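Local coordinates for protein valine-pyruvate aminotransferase (Salmonella typhimurium, PDB 3G7Q) that transfers the amino group of L-valine to pyruvate, probably yielding 3-methyl-2-oxobutanoate and L-alanine, with pyridoxal 5'-phosphate as cofactor, at residues A[351-360]-A[382-390]. Residues are numbered along the deposited sequence; the frame is centred on the assembly and turned at random.
Sequences ITTELLYQRL and PHTHQCMRM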
ATOM      1  N   ILE A 351       0.656   1.850 -40.622  1.00 26.19           N
ATOM      2  CA  ILE A 351      -0.497   1.698 -39.775  1.00 25.93           C
ATOM      3  C   ILE A 351      -0.022   2.080 -38.380  1.00 26.63           C
ATOM      4  O   ILE A 351       1.182   2.148 -38.145  1.00 26.13           O
ATOM      5  CB  ILE A 351      -1.092   0.248 -39.732  1.00 25.30           C
ATOM      6  CG1 ILE A 351      -0.129  -0.784 -39.133  1.00 28.12           C
ATOM      7  CG2 ILE A 351      -1.627  -0.172 -41.143  1.00 26.85           C
ATOM      8  CD1 ILE A 351      -0.817  -2.113 -38.852  1.00 27.19           C
ATOM      9  N   THR A 352      -0.962   2.342 -37.475  1.00 27.56           N
ATOM     10  CA  THR A 352      -0.564   2.642 -36.088  1.00 26.67           C
ATOM     11  C   THR A 352      -0.288   1.373 -35.294  1.00 27.51           C
ATOM     12  O   THR A 352      -0.771   0.292 -35.619  1.00 26.91           O
ATOM     13  CB  THR A 352      -1.647   3.408 -35.345  1.00 26.35           C
ATOM     14  OG1 THR A 352      -2.775   2.548 -35.151  1.00 27.76           O
ATOM     15  CG2 THR A 352      -2.065   4.671 -36.102  1.00 27.90           C
ATOM     16  N   THR A 353       0.451   1.503 -34.196  1.00 26.96           N
ATOM     17  CA  THR A 353       0.699   0.346 -33.352  1.00 26.77           C
ATOM     18  C   THR A 353      -0.524   0.017 -32.490  1.00 27.92           C
ATOM     19  O   THR A 353      -0.583  -1.067 -31.896  1.00 30.30           O
ATOM     20  CB  THR A 353       2.014   0.473 -32.547  1.00 27.63           C
ATOM     21  OG1 THR A 353       2.047   1.711 -31.869  1.00 31.26           O
ATOM     22  CG2 THR A 353       3.234   0.381 -33.489  1.00 27.65           C
ATOM     23  N   GLU A 354      -1.505   0.931 -32.414  1.00 27.52           N
ATOM     24  CA  GLU A 354      -2.789   0.555 -31.827  1.00 25.58           C
ATOM     25  C   GLU A 354      -3.439  -0.519 -32.726  1.00 28.36           C
ATOM     26  O   GLU A 354      -3.975  -1.528 -32.243  1.00 30.33           O
ATOM     27  CB  GLU A 354      -3.718   1.759 -31.689  1.00 28.45           C
ATOM     28  CG  GLU A 354      -3.333   2.742 -30.555  1.00 28.89           C
ATOM     29  CD  GLU A 354      -2.172   3.689 -30.838  1.00 41.27           C
ATOM     30  OE1 GLU A 354      -1.746   3.929 -31.988  1.00 32.04           O
ATOM     31  OE2 GLU A 354      -1.646   4.200 -29.843  1.00 53.18           O
ATOM     32  N   LEU A 355      -3.396  -0.308 -34.027  1.00 27.25           N
ATOM     33  CA  LEU A 355      -3.966  -1.296 -34.953  1.00 27.87           C
ATOM     34  C   LEU A 355      -3.126  -2.576 -34.968  1.00 26.93           C
ATOM     35  O   LEU A 355      -3.663  -3.678 -34.912  1.00 28.20           O
ATOM     36  CB  LEU A 355      -4.135  -0.728 -36.357  1.00 29.80           C
ATOM     37  CG  LEU A 355      -4.753  -1.688 -37.383  1.00 27.18           C
ATOM     38  CD1 LEU A 355      -6.112  -2.312 -36.914  1.00 26.96           C
ATOM     39  CD2 LEU A 355      -4.934  -0.952 -38.712  1.00 28.00           C
ATOM     40  N   LEU A 356      -1.820  -2.419 -35.054  1.00 28.25           N
ATOM     41  CA  LEU A 356      -0.916  -3.574 -34.982  1.00 28.88           C
ATOM     42  C   LEU A 356      -1.194  -4.402 -33.719  1.00 30.69           C
ATOM     43  O   LEU A 356      -1.285  -5.624 -33.778  1.00 30.80           O
ATOM     44  CB  LEU A 356       0.526  -3.125 -34.992  1.00 28.38           C
ATOM     45  CG  LEU A 356       1.545  -4.258 -35.220  1.00 27.27           C
ATOM     46  CD1 LEU A 356       1.370  -4.972 -36.590  1.00 36.09           C
ATOM     47  CD2 LEU A 356       2.984  -3.711 -35.049  1.00 27.84           C
ATOM     48  N   TYR A 357      -1.380  -3.730 -32.587  1.00 29.88           N
ATOM     49  CA  TYR A 357      -1.709  -4.408 -31.333  1.00 30.99           C
ATOM     50  C   TYR A 357      -2.935  -5.320 -31.464  1.00 29.07           C
ATOM     51  O   TYR A 357      -2.945  -6.430 -30.941  1.00 32.42           O
ATOM     52  CB  TYR A 357      -1.980  -3.366 -30.230  1.00 33.06           C
ATOM     53  CG  TYR A 357      -2.591  -3.957 -28.966  1.00 31.53           C
ATOM     54  CD1 TYR A 357      -3.967  -4.084 -28.808  1.00 35.04           C
ATOM     55  CD2 TYR A 357      -1.783  -4.355 -27.917  1.00 31.48           C
ATOM     56  CE1 TYR A 357      -4.506  -4.622 -27.641  1.00 34.77           C
ATOM     57  CE2 TYR A 357      -2.320  -4.915 -26.760  1.00 31.58           C
ATOM     58  CZ  TYR A 357      -3.672  -5.025 -26.627  1.00 34.56           C
ATOM     59  OH  TYR A 357      -4.171  -5.564 -25.464  1.00 35.20           O
ATOM     60  N   GLN A 358      -3.984  -4.837 -32.118  1.00 29.54           N
ATOM     61  CA  GLN A 358      -5.204  -5.642 -32.304  1.00 31.94           C
ATOM     62  C   GLN A 358      -4.905  -6.878 -33.153  1.00 31.13           C
ATOM     63  O   GLN A 358      -5.408  -7.972 -32.893  1.00 29.57           O
ATOM     64  CB  GLN A 358      -6.325  -4.820 -32.945  1.00 31.69           C
ATOM     65  CG  GLN A 358      -6.823  -3.670 -32.056  1.00 34.88           C
ATOM     66  CD  GLN A 358      -7.441  -4.159 -30.758  1.00 40.50           C
ATOM     67  OE1 GLN A 358      -8.079  -5.218 -30.730  1.00 42.93           O
ATOM     68  NE2 GLN A 358      -7.270  -3.391 -29.681  1.00 37.04           N
ATOM     69  N   ARG A 359      -4.103  -6.690 -34.189  1.00 30.51           N
ATOM     70  CA  ARG A 359      -3.747  -7.797 -35.088  1.00 31.25           C
ATOM     71  C   ARG A 359      -2.903  -8.861 -34.399  1.00 29.63           C
ATOM     72  O   ARG A 359      -3.078 -10.063 -34.653  1.00 30.01           O
ATOM     73  CB  ARG A 359      -3.042  -7.258 -36.324  1.00 32.08           C
ATOM     74  CG  ARG A 359      -4.014  -6.486 -37.181  1.00 33.97           C
ATOM     75  CD  ARG A 359      -3.376  -5.976 -38.412  1.00 32.85           C
ATOM     76  NE  ARG A 359      -4.324  -5.207 -39.225  1.00 28.04           N
ATOM     77  CZ  ARG A 359      -3.994  -4.658 -40.379  1.00 28.62           C
ATOM     78  NH1 ARG A 359      -2.768  -4.817 -40.851  1.00 27.37           N
ATOM     79  NH2 ARG A 359      -4.897  -3.969 -41.064  1.00 28.64           N
ATOM     80  N   LEU A 360      -1.970  -8.409 -33.573  1.00 31.33           N
ATOM     81  CA  LEU A 360      -1.128  -9.306 -32.762  1.00 28.77           C
ATOM     82  C   LEU A 360      -1.992 -10.044 -31.728  1.00 31.54           C
ATOM     83  O   LEU A 360      -1.897 -11.253 -31.565  1.00 30.91           O
ATOM     84  CB  LEU A 360      -0.067  -8.502 -32.070  1.00 29.87           C
ATOM     85  CG  LEU A 360       1.024  -7.873 -32.945  1.00 29.25           C
ATOM     86  CD1 LEU A 360       1.947  -6.932 -32.140  1.00 30.10           C
ATOM     87  CD2 LEU A 360       1.839  -8.969 -33.581  1.00 31.07           C
ATOM     88  N   PRO A 382       3.446  11.817 -34.639  1.00 29.62           N
ATOM     89  CA  PRO A 382       3.143  10.509 -35.237  1.00 27.69           C
ATOM     90  C   PRO A 382       4.035   9.380 -34.736  1.00 29.01           C
ATOM     91  O   PRO A 382       3.607   8.221 -34.615  1.00 28.41           O
ATOM     92  CB  PRO A 382       3.348  10.770 -36.739  1.00 28.21           C
ATOM     93  CG  PRO A 382       2.990  12.212 -36.912  1.00 29.68           C
ATOM     94  CD  PRO A 382       3.591  12.861 -35.676  1.00 32.25           C
ATOM     95  N   HIS A 383       5.278   9.717 -34.449  1.00 29.67           N
ATOM     96  CA  HIS A 383       6.211   8.760 -33.854  1.00 29.81           C
ATOM     97  C   HIS A 383       5.637   7.928 -32.713  1.00 29.24           C
ATOM     98  O   HIS A 383       5.928   6.731 -32.611  1.00 30.54           O
ATOM     99  CB  HIS A 383       7.416   9.534 -33.326  1.00 30.71           C
ATOM    100  CG  HIS A 383       8.455   8.674 -32.666  1.00 28.86           C
ATOM    101  ND1 HIS A 383       9.427   8.012 -33.382  1.00 31.59           N
ATOM    102  CD2 HIS A 383       8.727   8.442 -31.357  1.00 33.63           C
ATOM    103  CE1 HIS A 383      10.223   7.370 -32.540  1.00 29.51           C
ATOM    104  NE2 HIS A 383       9.821   7.615 -31.306  1.00 29.68           N
ATOM    105  N   THR A 384       4.816   8.523 -31.855  1.00 29.85           N
ATOM    106  CA  THR A 384       4.260   7.790 -30.712  1.00 30.98           C
ATOM    107  C   THR A 384       3.388   6.621 -31.156  1.00 34.04           C
ATOM    108  O   THR A 384       3.195   5.679 -30.404  1.00 36.88           O
ATOM    109  CB  THR A 384       3.462   8.689 -29.757  1.00 32.18           C
ATOM    110  OG1 THR A 384       2.222   9.109 -30.344  1.00 30.41           O
ATOM    111  CG2 THR A 384       4.312   9.918 -29.352  1.00 32.50           C
ATOM    112  N   HIS A 385       2.885   6.685 -32.385  1.00 30.99           N
ATOM    113  CA  HIS A 385       2.052   5.613 -32.934  1.00 28.86           C
ATOM    114  C   HIS A 385       2.838   4.600 -33.760  1.00 28.89           C
ATOM    115  O   HIS A 385       2.249   3.788 -34.479  1.00 27.84           O
ATOM    116  CB  HIS A 385       0.937   6.251 -33.772  1.00 28.87           C
ATOM    117  CG  HIS A 385       0.005   7.060 -32.949  1.00 29.07           C
ATOM    118  ND1 HIS A 385      -0.944   6.463 -32.148  1.00 29.22           N
ATOM    119  CD2 HIS A 385      -0.089   8.391 -32.729  1.00 30.18           C
ATOM    120  CE1 HIS A 385      -1.615   7.399 -31.501  1.00 29.50           C
ATOM    121  NE2 HIS A 385      -1.113   8.580 -31.830  1.00 28.16           N
ATOM    122  N   GLN A 386       4.162   4.627 -33.664  1.00 27.71           N
ATOM    123  CA  GLN A 386       5.000   3.710 -34.414  1.00 29.30           C
ATOM    124  C   GLN A 386       5.855   2.838 -33.496  1.00 29.15           C
ATOM    125  O   GLN A 386       6.684   2.092 -33.987  1.00 28.93           O
ATOM    126  CB  GLN A 386       5.916   4.503 -35.349  1.00 29.89           C
ATOM    127  CG  GLN A 386       5.152   5.313 -36.361  1.00 32.70           C
ATOM    128  CD  GLN A 386       6.007   6.221 -37.228  1.00 36.72           C
ATOM    129  OE1 GLN A 386       7.249   6.204 -37.205  1.00 36.77           O
ATOM    130  NE2 GLN A 386       5.325   7.038 -38.011  1.00 40.74           N
ATOM    131  N   CYS A 387       5.627   2.911 -32.178  1.00 26.65           N
ATOM    132  CA  CYS A 387       6.438   2.174 -31.212  1.00 27.63           C
ATOM    133  C   CYS A 387       5.618   1.206 -30.384  1.00 29.11           C
ATOM    134  O   CYS A 387       4.400   1.377 -30.229  1.00 28.95           O
ATOM    135  CB  CYS A 387       7.151   3.132 -30.256  1.00 29.19           C
ATOM    136  SG  CYS A 387       8.272   4.347 -30.983  1.00 31.16           S
HETATM  137  N   MSE A 388       6.294   0.196 -29.853  1.00 26.85           N
HETATM  138  CA  MSE A 388       5.708  -0.747 -28.921  1.00 28.93           C
HETATM  139  C   MSE A 388       6.733  -1.161 -27.896  1.00 30.44           C
HETATM  140  O   MSE A 388       7.928  -1.181 -28.173  1.00 29.20           O
HETATM  141  CB  MSE A 388       5.210  -2.014 -29.618  1.00 30.02           C
HETATM  142  CG  MSE A 388       4.121  -1.753 -30.650  1.00 34.45           C
HETATM  143 SE   MSE A 388       3.117  -3.378 -31.089  0.75 32.34          SE
HETATM  144  CE  MSE A 388       2.198  -3.071 -29.501  1.00 30.07           C
ATOM    145  N   ARG A 389       6.264  -1.512 -26.704  1.00 29.69           N
ATOM    146  CA  ARG A 389       7.152  -2.049 -25.683  1.00 29.12           C
ATOM    147  C   ARG A 389       6.943  -3.557 -25.538  1.00 28.79           C
ATOM    148  O   ARG A 389       5.799  -4.032 -25.496  1.00 30.67           O
ATOM    149  CB  ARG A 389       6.853  -1.428 -24.328  1.00 29.96           C
ATOM    150  CG  ARG A 389       7.881  -1.764 -23.248  1.00 30.38           C
ATOM    151  CD  ARG A 389       7.367  -1.392 -21.831  1.00 30.80           C
ATOM    152  NE  ARG A 389       6.409  -2.367 -21.291  1.00 29.92           N
ATOM    153  CZ  ARG A 389       5.748  -2.218 -20.137  1.00 32.12           C
ATOM    154  NH1 ARG A 389       5.928  -1.138 -19.385  1.00 31.34           N
ATOM    155  NH2 ARG A 389       4.890  -3.150 -19.732  1.00 31.74           N
HETATM  156  N   MSE A 390       8.036  -4.291 -25.417  1.00 28.64           N
HETATM  157  CA  MSE A 390       8.001  -5.708 -25.075  1.00 28.94           C
HETATM  158  C   MSE A 390       8.929  -5.973 -23.891  1.00 29.94           C
HETATM  159  O   MSE A 390       9.864  -5.200 -23.627  1.00 31.45           O
HETATM  160  CB  MSE A 390       8.408  -6.591 -26.251  1.00 30.77           C
HETATM  161  CG  MSE A 390       9.783  -6.346 -26.789  1.00 29.87           C
HETATM  162 SE   MSE A 390      10.259  -7.848 -28.021  0.75 30.98          SE
HETATM  163  CE  MSE A 390      10.746  -9.166 -26.744  1.00 33.87           C
TER
HETATM  164  O   HOH W   1       0.927   3.372 -29.955  1.00 33.17           O
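Thr-353 and Met-388 meet where the first turn of helix 353-362 faces the start of strand 387-391, and Met-388 can be followed outward atom by atom. Its CB leaves the strand toward the helix, and CG packs 3.6 Å from Thr-353 CB, with Thr-353 CG2 almost as near. SE rests against two leucines of the helix, 4.0 Å from Leu-356 CD2 and 3.9 Å from Leu-360 CD1, the latter a tip-to-tip approach. A bend at chi3 of Met-388 (79°) turns the terminal CE aside, to the edge of the Tyr-357 ring near its plane and 4.3 Å from Tyr-357 CB. This residue is a selenomethionine in the crystal.

Polar bonds gather at the helix start. Thr-353 N donates to His-385 O (2.9 Å), lying above the carbonyl plane, while Thr-353 OG1 donates to Cys-387 O and receives a bond from a water that also donates to Glu-354 OE2. One residue earlier, Thr-352 is the N-cap residue, its OG1 accepting from Leu-355 N. The Glu-354 chain, bent at chi2, brings OE1 2.7 Å from His-385 ND1 in a nearly straight bond (166°); the donor lies on the syn side but tilted well out of the carboxylate plane, and the acceptor sits in the imidazole plane. The imidazole also stacks on the ring of His-371.

Strand 387-391 pairs with strands 341-345 and 368-369, and helix 396-416 packs against Leu-356. With the axes of segments 353-360 and 387-390 9.0 Å apart at closest approach and 46° between their N-to-C directions, the arrangement is an N-capped helix laid on a mixed sheet, an alpha/beta layer of the class I aminotransferase fold.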